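Local structure of ceramide very long chain fatty acid hydroxylase SCS7 (Saccharomyces cerevisiae, 4ZR1) at residues C231-F234 with L235-K239; K249-L252 with E253-K257. The protein hydroxylates the very long chain fatty acid of ceramides, probably at C-2, with oxygen, electrons from cytochrome b5 and a likely dimetal centre. All coordinates share one frame; numbering follows the deposited sequence.

Contact 1: residues C231-F234 with L235-K239; sequences CHFF and LHHSK. With ZN (zinc ion), chain C; BOG (octyl beta-D-glucopyranoside), chain G; BOG (octyl beta-D-glucopyranoside), chain H.
L235 N donates to C231 O at 2.9 Å, one helical turn back. F233 O then takes two donors. H237 N lies in the carbonyl plane at 3.1 Å, whereas H236 N approaches from above that plane.

H232 and H236 form an HXXXH pair, one turn apart, and grip the same zinc ion. H232 NE2 binds it at 2.3 Å and H236 NE2 at 2.1 Å. The two side chains leave the backbone in different ways. H232 has CG anti to its backbone N (chi1 -174°), while H236 has CG anti to its carbonyl carbon (chi1 -75°), and the two rings converge on the metal with their planes at 60°. H232 O sits at the edge of the H236 ring, 3.4 Å from CD2.

F233 and H237 meet on another side of the helix. H237 ND1 lies over one face of the F233 ring, toward its rim, and is 3.7 Å from CE1. The F234 ring has S238 CB at its edge and also packs against detergent: its CE2 is 3.4 Å from C5' of one octyl glucoside, and the tail of a second touches CD2.

H177, H251 and H255 complete the zinc site. The contact lies at what is probably the cytoplasmic end of transmembrane helix 211-236, with C231, L235 and H236 packed against helix 242-256.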
loop_
_atom_site.group_PDB
_atom_site.type_symbol
_atom_site.label_atom_id
_atom_site.label_comp_id
_atom_site.label_asym_id
_atom_site.label_seq_id
_atom_site.Cartn_x
_atom_site.Cartn_y
_atom_site.Cartn_z
ATOM N N CYS A 231 -1.651 8.678 -6.954
ATOM C CA CYS A 231 -2.150 9.419 -5.812
ATOM C C CYS A 231 -1.397 8.978 -4.556
ATOM O O CYS A 231 -0.797 9.803 -3.857
ATOM C CB CYS A 231 -3.652 9.219 -5.634
ATOM S SG CYS A 231 -4.352 10.200 -4.280
ATOM N N HIS A 232 -1.411 7.671 -4.298
ATOM C CA HIS A 232 -0.744 7.102 -3.131
ATOM C C HIS A 232 0.694 7.581 -3.005
ATOM O O HIS A 232 1.114 8.006 -1.934
ATOM C CB HIS A 232 -0.766 5.582 -3.188
ATOM C CG HIS A 232 -0.226 4.938 -1.958
ATOM N ND1 HIS A 232 0.178 3.625 -1.920
ATOM C CD2 HIS A 232 -0.027 5.434 -0.713
ATOM C CE1 HIS A 232 0.611 3.337 -0.704
ATOM N NE2 HIS A 232 0.501 4.418 0.046
ATOM N N PHE A 233 1.438 7.533 -4.106
ATOM C CA PHE A 233 2.800 8.043 -4.119
ATOM C C PHE A 233 2.882 9.499 -3.660
ATOM O O PHE A 233 3.653 9.830 -2.755
ATOM C CB PHE A 233 3.427 7.917 -5.511
ATOM C CG PHE A 233 4.896 8.228 -5.530
ATOM C CD1 PHE A 233 5.830 7.249 -5.196
ATOM C CD2 PHE A 233 5.350 9.507 -5.839
ATOM C CE1 PHE A 233 7.188 7.535 -5.195
ATOM C CE2 PHE A 233 6.722 9.803 -5.841
ATOM C CZ PHE A 233 7.635 8.820 -5.518
ATOM N N PHE A 234 2.087 10.369 -4.270
ATOM C CA PHE A 234 2.301 11.796 -4.079
ATOM C C PHE A 234 1.724 12.268 -2.754
ATOM O O PHE A 234 2.054 13.350 -2.272
ATOM C CB PHE A 234 1.743 12.582 -5.271
ATOM C CG PHE A 234 2.542 12.377 -6.534
ATOM C CD1 PHE A 234 3.872 12.782 -6.597
ATOM C CD2 PHE A 234 1.985 11.753 -7.637
ATOM C CE1 PHE A 234 4.627 12.576 -7.742
ATOM C CE2 PHE A 234 2.734 11.544 -8.786
ATOM C CZ PHE A 234 4.053 11.957 -8.839
ATOM N N LEU A 235 0.910 11.423 -2.137
ATOM C CA LEU A 235 0.492 11.660 -0.766
ATOM C C LEU A 235 1.683 11.600 0.199
ATOM O O LEU A 235 1.724 12.332 1.183
ATOM C CB LEU A 235 -0.567 10.646 -0.347
ATOM C CG LEU A 235 -1.964 10.784 -0.937
ATOM C CD1 LEU A 235 -2.886 9.816 -0.213
ATOM C CD2 LEU A 235 -2.471 12.216 -0.807
ATOM N N HIS A 236 2.646 10.727 -0.082
ATOM C CA HIS A 236 3.826 10.589 0.774
ATOM C C HIS A 236 4.942 11.560 0.405
ATOM O O HIS A 236 5.590 12.140 1.279
ATOM C CB HIS A 236 4.387 9.162 0.708
ATOM C CG HIS A 236 3.583 8.163 1.473
ATOM N ND1 HIS A 236 3.715 7.990 2.831
ATOM C CD2 HIS A 236 2.637 7.283 1.067
ATOM C CE1 HIS A 236 2.878 7.051 3.233
ATOM N NE2 HIS A 236 2.215 6.603 2.183
ATOM N N HIS A 237 5.166 11.724 -0.894
ATOM C CA HIS A 237 6.369 12.384 -1.373
ATOM C C HIS A 237 6.144 13.730 -2.066
ATOM O O HIS A 237 6.837 14.063 -3.029
ATOM C CB HIS A 237 7.113 11.429 -2.307
ATOM C CG HIS A 237 7.657 10.222 -1.611
ATOM N ND1 HIS A 237 7.171 8.952 -1.823
ATOM C CD2 HIS A 237 8.631 10.101 -0.676
ATOM C CE1 HIS A 237 7.836 8.095 -1.067
ATOM N NE2 HIS A 237 8.727 8.768 -0.361
ATOM N N SER A 238 5.205 14.522 -1.563
ATOM C CA SER A 238 4.876 15.767 -2.244
ATOM C C SER A 238 4.037 16.744 -1.432
ATOM O O SER A 238 3.105 16.344 -0.736
ATOM C CB SER A 238 4.140 15.458 -3.546
ATOM O OG SER A 238 3.574 16.636 -4.081
ATOM N N LYS A 239 4.372 18.028 -1.532
ATOM C CA LYS A 239 3.473 19.079 -1.070
ATOM C C LYS A 239 2.407 19.269 -2.149
ATOM O O LYS A 239 2.675 19.748 -3.247
ATOM C CB LYS A 239 4.229 20.384 -0.764
ATOM C CG LYS A 239 4.998 21.008 -1.927
ATOM C CD LYS A 239 5.357 22.456 -1.629
ATOM C CE LYS A 239 4.620 23.407 -2.566
ATOM N NZ LYS A 239 4.744 24.833 -2.151
HETATM ZN ZN ZN C . 0.981 4.917 2.241
HETATM C C1 BOG G . 3.138 17.864 -7.826
HETATM O O1 BOG G . 2.477 16.631 -7.658
HETATM C C2 BOG G . 4.022 18.108 -6.625
HETATM O O2 BOG G . 3.208 18.208 -5.483
HETATM C C3 BOG G . 4.795 19.396 -6.784
HETATM O O3 BOG G . 5.769 19.474 -5.769
HETATM C C4 BOG G . 5.453 19.446 -8.144
HETATM O O4 BOG G . 5.948 20.745 -8.368
HETATM C C5 BOG G . 4.423 19.122 -9.200
HETATM O O5 BOG G . 3.935 17.819 -8.985
HETATM C C6 BOG G . 5.035 19.227 -10.581
HETATM O O6 BOG G . 6.397 18.865 -10.531
HETATM C "C1'" BOG G . 1.077 16.706 -7.516
HETATM C "C2'" BOG G . 0.477 15.397 -7.979
HETATM C "C3'" BOG G . -1.008 15.359 -7.697
HETATM C "C4'" BOG G . -1.691 14.460 -8.705
HETATM C "C5'" BOG G . -1.332 13.014 -8.445
HETATM C "C6'" BOG G . -2.601 12.189 -8.457
HETATM C "C7'" BOG G . -2.943 11.763 -9.869
HETATM C "C8'" BOG G . -4.135 10.836 -9.816
HETATM C C1 BOG H . 7.532 15.251 -10.839
HETATM O O1 BOG H . 6.366 15.854 -11.350
HETATM C C2 BOG H . 8.770 16.017 -11.258
HETATM O O2 BOG H . 8.848 16.077 -12.665
HETATM C C3 BOG H . 10.000 15.309 -10.728
HETATM O O3 BOG H . 11.143 16.109 -10.930
HETATM C C4 BOG H . 9.841 15.021 -9.251
HETATM O O4 BOG H . 10.898 14.188 -8.828
HETATM C C5 BOG H . 8.500 14.360 -8.989
HETATM O O5 BOG H . 7.463 15.201 -9.435
HETATM C C6 BOG H . 8.320 14.101 -7.508
HETATM O O6 BOG H . 8.633 12.758 -7.219
HETATM C "C1'" BOG H . 5.170 15.268 -10.886
HETATM C "C2'" BOG H . 4.327 14.791 -12.051
HETATM C "C3'" BOG H . 3.003 14.268 -11.527
HETATM C "C4'" BOG H . 2.327 13.394 -12.565
HETATM C "C5'" BOG H . 1.537 12.316 -11.852
HETATM C "C6'" BOG H . 0.265 11.983 -12.603
HETATM C "C7'" BOG H . 0.508 10.835 -13.563
HETATM C "C8'" BOG H . -0.826 10.289 -14.031
#

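Contact 2: residues K249-L252 with E253-K257; sequences KYHL and EHHYK. With ZN (zinc ion), chain C; ZN (zinc ion), chain D.
H251 and H255 are bound to one zinc ion through NE2, at 2.2 Å and 2.0 Å. The two nitrogens are 3.0 Å apart because they share the metal; no hydrogen bond joins them. H254 turns to the second zinc ion, which its NE2 binds at 2.1 Å. H254, three residues on from H251, has the same first torsion, with CG anti to the backbone N, but reaches the other metal.

The rings also meet one another. The edge of H255 points toward the face of H251 in an offset edge-to-face pair, with planes at 86°. The H254 ring is nearly parallel to that of H251 but slid aside, with little overlap. Together the three histidines make up an HXXHH histidine box of the fatty acid hydroxylase family, and this one helical stretch feeds both halves of the likely catalytic dimetal centre. H178 is among the other ligands of the H254 zinc.

One salt bridge runs along the helix. K249 NZ reaches E253 OE2 at 3.1 Å in a weak bond, and the lysine chain bends at its last torsion (chi4 -45°) to get there. Were E253 an alanine, the K249 ammonium would probably lose this carboxylate partner.

Y256 N donates to L252 O at 2.8 Å; several other backbone bonds here are weak. L252 O also lies at the edge of the Y256 ring, 3.0 Å from CD2. L252 and Y256 run side by side, CG of the leucine touching CE2 of the tyrosine.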
loop_
_atom_site.group_PDB
_atom_site.type_symbol
_atom_site.label_atom_id
_atom_site.label_comp_id
_atom_site.label_asym_id
_atom_site.label_seq_id
_atom_site.Cartn_x
_atom_site.Cartn_y
_atom_site.Cartn_z
ATOM N N LYS A 249 -3.237 14.405 4.896
ATOM C CA LYS A 249 -3.256 14.276 6.343
ATOM C C LYS A 249 -3.956 12.982 6.729
ATOM O O LYS A 249 -3.525 12.277 7.640
ATOM C CB LYS A 249 -3.941 15.477 7.003
ATOM C CG LYS A 249 -4.333 15.220 8.463
ATOM C CD LYS A 249 -4.744 16.486 9.208
ATOM C CE LYS A 249 -5.648 16.158 10.394
ATOM N NZ LYS A 249 -6.704 15.169 10.025
ATOM N N TYR A 250 -5.023 12.668 6.007
ATOM C CA TYR A 250 -5.844 11.498 6.294
ATOM C C TYR A 250 -5.071 10.200 6.101
ATOM O O TYR A 250 -5.067 9.320 6.965
ATOM C CB TYR A 250 -7.084 11.507 5.399
ATOM C CG TYR A 250 -8.066 10.405 5.690
ATOM C CD1 TYR A 250 -8.982 10.525 6.723
ATOM C CD2 TYR A 250 -8.090 9.251 4.918
ATOM C CE1 TYR A 250 -9.896 9.528 6.984
ATOM C CE2 TYR A 250 -8.996 8.240 5.173
ATOM C CZ TYR A 250 -9.897 8.381 6.209
ATOM O OH TYR A 250 -10.804 7.374 6.465
ATOM N N HIS A 251 -4.409 10.082 4.962
ATOM C CA HIS A 251 -3.681 8.862 4.667
ATOM C C HIS A 251 -2.454 8.701 5.562
ATOM O O HIS A 251 -2.145 7.600 6.019
ATOM C CB HIS A 251 -3.254 8.824 3.208
ATOM C CG HIS A 251 -2.400 7.643 2.883
ATOM N ND1 HIS A 251 -2.879 6.354 2.914
ATOM C CD2 HIS A 251 -1.087 7.550 2.579
ATOM C CE1 HIS A 251 -1.905 5.517 2.617
ATOM N NE2 HIS A 251 -0.807 6.217 2.407
ATOM N N LEU A 252 -1.751 9.800 5.802
ATOM C CA LEU A 252 -0.577 9.774 6.658
ATOM C C LEU A 252 -0.939 9.350 8.077
ATOM O O LEU A 252 -0.123 8.745 8.774
ATOM C CB LEU A 252 0.102 11.142 6.668
ATOM C CG LEU A 252 1.380 11.280 5.835
ATOM C CD1 LEU A 252 1.280 10.558 4.518
ATOM C CD2 LEU A 252 1.675 12.739 5.589
ATOM N N GLU A 253 -2.160 9.656 8.508
ATOM C CA GLU A 253 -2.589 9.226 9.835
ATOM C C GLU A 253 -2.842 7.721 9.851
ATOM O O GLU A 253 -2.750 7.079 10.898
ATOM C CB GLU A 253 -3.836 9.981 10.288
ATOM C CG GLU A 253 -3.564 11.401 10.734
ATOM C CD GLU A 253 -4.805 12.083 11.261
ATOM O OE1 GLU A 253 -5.861 11.415 11.364
ATOM O OE2 GLU A 253 -4.724 13.290 11.570
ATOM N N HIS A 254 -3.159 7.160 8.689
ATOM C CA HIS A 254 -3.280 5.714 8.574
ATOM C C HIS A 254 -1.927 5.057 8.857
ATOM O O HIS A 254 -1.842 3.936 9.352
ATOM C CB HIS A 254 -3.781 5.322 7.185
ATOM C CG HIS A 254 -3.614 3.870 6.879
ATOM N ND1 HIS A 254 -4.538 2.918 7.256
ATOM C CD2 HIS A 254 -2.617 3.201 6.253
ATOM C CE1 HIS A 254 -4.121 1.727 6.869
ATOM N NE2 HIS A 254 -2.957 1.871 6.257
ATOM N N HIS A 255 -0.869 5.785 8.533
ATOM C CA HIS A 255 0.491 5.336 8.755
ATOM C C HIS A 255 0.976 5.620 10.184
ATOM O O HIS A 255 1.453 4.724 10.873
ATOM C CB HIS A 255 1.423 6.009 7.743
ATOM C CG HIS A 255 1.392 5.383 6.383
ATOM N ND1 HIS A 255 2.004 4.182 6.101
ATOM C CD2 HIS A 255 0.823 5.795 5.225
ATOM C CE1 HIS A 255 1.809 3.876 4.831
ATOM N NE2 HIS A 255 1.096 4.839 4.277
ATOM N N TYR A 256 0.850 6.865 10.629
ATOM C CA TYR A 256 1.498 7.292 11.863
ATOM C C TYR A 256 0.552 7.519 13.042
ATOM O O TYR A 256 0.908 8.215 13.989
ATOM C CB TYR A 256 2.284 8.577 11.613
ATOM C CG TYR A 256 3.235 8.507 10.446
ATOM C CD1 TYR A 256 4.521 7.991 10.595
ATOM C CD2 TYR A 256 2.853 8.965 9.194
ATOM C CE1 TYR A 256 5.394 7.931 9.520
ATOM C CE2 TYR A 256 3.711 8.910 8.124
ATOM C CZ TYR A 256 4.978 8.394 8.287
ATOM O OH TYR A 256 5.819 8.352 7.205
ATOM N N LYS A 257 -0.641 6.936 12.997
ATOM C CA LYS A 257 -1.590 7.098 14.096
ATOM C C LYS A 257 -2.473 5.866 14.302
ATOM O O LYS A 257 -2.566 5.336 15.416
ATOM C CB LYS A 257 -2.464 8.328 13.854
ATOM C CG LYS A 257 -3.484 8.595 14.942
ATOM C CD LYS A 257 -4.181 9.920 14.697
ATOM C CE LYS A 257 -5.162 10.263 15.803
ATOM N NZ LYS A 257 -5.803 11.583 15.537
HETATM ZN ZN ZN C . 0.981 4.917 2.241
HETATM ZN ZN ZN D . -2.096 0.317 5.046
#

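Contact 1 comes first in the chain, at the end of transmembrane helix 211-236. A short connection leads into helix 242-256, which carries contact 2. Each contact is local to one helix and closes no long loop. The two follow in series and neither nest nor cross. They meet in space at the zinc ion bound by both, where H236 NE2 lies 3.0 Å from H255 NE2. L235 also packs on H251, CD1 to CB at 3.6 Å. The shared metal thus ties the end of the membrane helix to the following helix, which is probably cytoplasmic. H254 extends the link to the second zinc ion, whose ligands include H150, H155 and H174.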